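Local coordinates for flavodoxin (Fusobacterium nucleatum, PDB 6OHL), which binds flavin mononucleotide and probably carries electrons to redox enzymes, at residues A[49-54]-A[82-87]. Sequence-based numbering, arbitrary orientation.
Sequences FENLIL and GKVVGL
NZ of K83 approaches the flat carbonyl of F49 from above its plane, 2.7 Å from F49 O and tilted 42° out of that plane. The lysine chain runs extended to CE and bends at its last torsion (chi4 -56°), which turns NZ onto this oxygen; E47 O accepts from the same nitrogen. The carboxamide of N51 stands beside V84, its OD1 3.9 Å from V84 CB, while its OD1 accepts from K170 N and its ND2 donates to K5 O. Just before the strands begin, a water donates to both E50 OE1 and G82 O. Four backbone bonds then join the chains, V84 N to E50 O, L52 N to V84 O, G86 N to L52 O (2.9 Å) and L54 N to G86 O. L52, L54, V85 and L87 share one face. V85 splits its methyls, CG2 reaching L52 CD1 (4.0 Å) and CG1 reaching L54 CD1 (3.9 Å); L87 CD2 lies against L54 CB. Helix 103-113 packs on L54, V85 and L87, and helix 154-166 packs on I53 across the sheet. Segments 51-54 and 84-87 run 16° apart; neighbouring parallel strands layered between helices form the core of the alpha/beta flavodoxin fold.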
ATOM      1  N   PHE A  49       7.092  10.858  -9.121  1.00 22.81           N
ATOM      2  CA  PHE A  49       5.662  11.089  -8.967  1.00 18.91           C
ATOM      3  C   PHE A  49       5.380  11.880  -7.702  1.00 22.03           C
ATOM      4  O   PHE A  49       6.022  11.678  -6.665  1.00 24.24           O
ATOM      5  CB  PHE A  49       4.886   9.755  -8.946  1.00 20.54           C
ATOM      6  CG  PHE A  49       5.105   8.929 -10.185  1.00 20.70           C
ATOM      7  CD1 PHE A  49       4.279   9.087 -11.285  1.00 22.28           C
ATOM      8  CD2 PHE A  49       6.184   8.053 -10.270  1.00 21.82           C
ATOM      9  CE1 PHE A  49       4.505   8.360 -12.446  1.00 26.92           C
ATOM     10  CE2 PHE A  49       6.410   7.303 -11.417  1.00 22.65           C
ATOM     11  CZ  PHE A  49       5.570   7.467 -12.514  1.00 26.32           C
ATOM     12  N   GLU A  50       4.426  12.794  -7.800  1.00 19.20           N
ATOM     13  CA  GLU A  50       3.929  13.479  -6.620  1.00 21.71           C
ATOM     14  C   GLU A  50       2.843  12.695  -5.904  1.00 21.96           C
ATOM     15  O   GLU A  50       2.602  12.938  -4.718  1.00 18.07           O
ATOM     16  CB  GLU A  50       3.370  14.854  -7.011  1.00 23.32           C
ATOM     17  CG  GLU A  50       4.402  15.813  -7.584  1.00 27.80           C
ATOM     18  CD  GLU A  50       3.754  17.137  -7.949  1.00 41.58           C
ATOM     19  OE1 GLU A  50       3.176  17.793  -7.048  1.00 30.35           O
ATOM     20  OE2 GLU A  50       3.784  17.498  -9.142  1.00 49.59           O
ATOM     21  N   ASN A  51       2.156  11.795  -6.604  1.00 18.41           N
ATOM     22  CA  ASN A  51       1.085  10.982  -6.038  1.00 22.74           C
ATOM     23  C   ASN A  51       1.513   9.527  -6.180  1.00 16.38           C
ATOM     24  O   ASN A  51       1.979   9.119  -7.249  1.00 18.85           O
ATOM     25  CB  ASN A  51      -0.252  11.210  -6.761  1.00 23.18           C
ATOM     26  CG  ASN A  51      -0.788  12.632  -6.593  1.00 23.06           C
ATOM     27  OD1 ASN A  51      -0.703  13.216  -5.520  1.00 20.02           O
ATOM     28  ND2 ASN A  51      -1.379  13.178  -7.661  1.00 21.10           N
ATOM     29  N   LEU A  52       1.393   8.755  -5.096  1.00 18.61           N
ATOM     30  CA  LEU A  52       1.940   7.401  -5.064  1.00 15.81           C
ATOM     31  C   LEU A  52       0.931   6.443  -4.448  1.00 15.52           C
ATOM     32  O   LEU A  52       0.245   6.790  -3.483  1.00 16.11           O
ATOM     33  CB  LEU A  52       3.246   7.341  -4.227  1.00 14.02           C
ATOM     34  CG  LEU A  52       4.459   8.019  -4.861  1.00 17.49           C
ATOM     35  CD1 LEU A  52       5.594   8.190  -3.808  1.00 19.46           C
ATOM     36  CD2 LEU A  52       4.932   7.209  -6.096  1.00 19.02           C
ATOM     37  N   ILE A  53       0.878   5.229  -4.997  1.00 19.36           N
ATOM     38  CA  ILE A  53       0.193   4.100  -4.372  1.00 15.20           C
ATOM     39  C   ILE A  53       1.212   2.970  -4.277  1.00 13.66           C
ATOM     40  O   ILE A  53       1.685   2.460  -5.306  1.00 16.83           O
ATOM     41  CB  ILE A  53      -1.059   3.676  -5.158  1.00 12.55           C
ATOM     42  CG1 ILE A  53      -2.075   4.839  -5.204  1.00 15.02           C
ATOM     43  CG2 ILE A  53      -1.709   2.456  -4.487  1.00 14.86           C
ATOM     44  CD1 ILE A  53      -3.281   4.563  -6.153  1.00 14.74           C
ATOM     45  N   LEU A  54       1.589   2.606  -3.053  1.00 14.39           N
ATOM     46  CA  LEU A  54       2.602   1.583  -2.804  1.00 15.30           C
ATOM     47  C   LEU A  54       1.902   0.355  -2.242  1.00 14.87           C
ATOM     48  O   LEU A  54       1.195   0.457  -1.234  1.00 15.82           O
ATOM     49  CB  LEU A  54       3.678   2.093  -1.830  1.00 14.93           C
ATOM     50  CG  LEU A  54       4.231   3.511  -2.124  1.00 15.86           C
ATOM     51  CD1 LEU A  54       5.333   3.888  -1.122  1.00 16.73           C
ATOM     52  CD2 LEU A  54       4.756   3.619  -3.568  1.00 16.41           C
ATOM     53  N   GLY A  82       6.287  16.903  -0.098  1.00 20.73           N
ATOM     54  CA  GLY A  82       5.293  17.281  -1.077  1.00 21.39           C
ATOM     55  C   GLY A  82       4.618  16.126  -1.782  1.00 27.22           C
ATOM     56  O   GLY A  82       3.725  16.374  -2.600  1.00 26.23           O
ATOM     57  N   LYS A  83       5.029  14.889  -1.516  1.00 20.58           N
ATOM     58  CA  LYS A  83       4.388  13.707  -2.095  1.00 17.12           C
ATOM     59  C   LYS A  83       3.235  13.269  -1.207  1.00 21.55           C
ATOM     60  O   LYS A  83       3.258  13.468   0.011  1.00 18.23           O
ATOM     61  CB  LYS A  83       5.379  12.553  -2.260  1.00 17.47           C
ATOM     62  CG  LYS A  83       6.533  12.817  -3.234  1.00 24.25           C
ATOM     63  CD  LYS A  83       7.292  11.539  -3.529  1.00 19.32           C
ATOM     64  CE  LYS A  83       8.594  11.777  -4.272  1.00 23.14           C
ATOM     65  NZ  LYS A  83       8.373  12.517  -5.537  1.00 21.92           N
ATOM     66  N   VAL A  84       2.200  12.709  -1.840  1.00 19.26           N
ATOM     67  CA  VAL A  84       0.991  12.261  -1.161  1.00 15.80           C
ATOM     68  C   VAL A  84       0.885  10.773  -1.467  1.00 18.97           C
ATOM     69  O   VAL A  84       0.885  10.391  -2.647  1.00 16.87           O
ATOM     70  CB  VAL A  84      -0.260  13.016  -1.648  1.00 17.24           C
ATOM     71  CG1 VAL A  84      -1.496  12.451  -0.967  1.00 16.76           C
ATOM     72  CG2 VAL A  84      -0.118  14.547  -1.362  1.00 20.30           C
ATOM     73  N   VAL A  85       0.842   9.937  -0.424  1.00 14.34           N
ATOM     74  CA  VAL A  85       1.111   8.496  -0.582  1.00 16.49           C
ATOM     75  C   VAL A  85      -0.006   7.684   0.062  1.00 17.75           C
ATOM     76  O   VAL A  85      -0.328   7.879   1.243  1.00 16.10           O
ATOM     77  CB  VAL A  85       2.459   8.082   0.050  1.00 17.68           C
ATOM     78  CG1 VAL A  85       2.738   6.592  -0.229  1.00 12.88           C
ATOM     79  CG2 VAL A  85       3.602   8.954  -0.444  1.00 17.42           C
ATOM     80  N   GLY A  86      -0.545   6.721  -0.681  1.00 16.74           N
ATOM     81  CA  GLY A  86      -1.455   5.732  -0.125  1.00 17.15           C
ATOM     82  C   GLY A  86      -0.777   4.370  -0.128  1.00 14.45           C
ATOM     83  O   GLY A  86      -0.066   4.034  -1.076  1.00 17.70           O
ATOM     84  N   LEU A  87      -0.988   3.602   0.942  1.00 14.59           N
ATOM     85  CA  LEU A  87      -0.373   2.289   1.117  1.00 12.86           C
ATOM     86  C   LEU A  87      -1.440   1.199   1.049  1.00 12.08           C
ATOM     87  O   LEU A  87      -2.524   1.346   1.617  1.00 12.92           O
ATOM     88  CB  LEU A  87       0.356   2.209   2.461  1.00 15.35           C
ATOM     89  CG  LEU A  87       1.359   3.350   2.717  1.00 14.73           C
ATOM     90  CD1 LEU A  87       1.865   3.271   4.161  1.00 14.06           C
ATOM     91  CD2 LEU A  87       2.563   3.294   1.745  1.00 12.11           C
TER
HETATM   92  O   HOH W   1       4.140  17.971  -4.744  1.00 33.56           O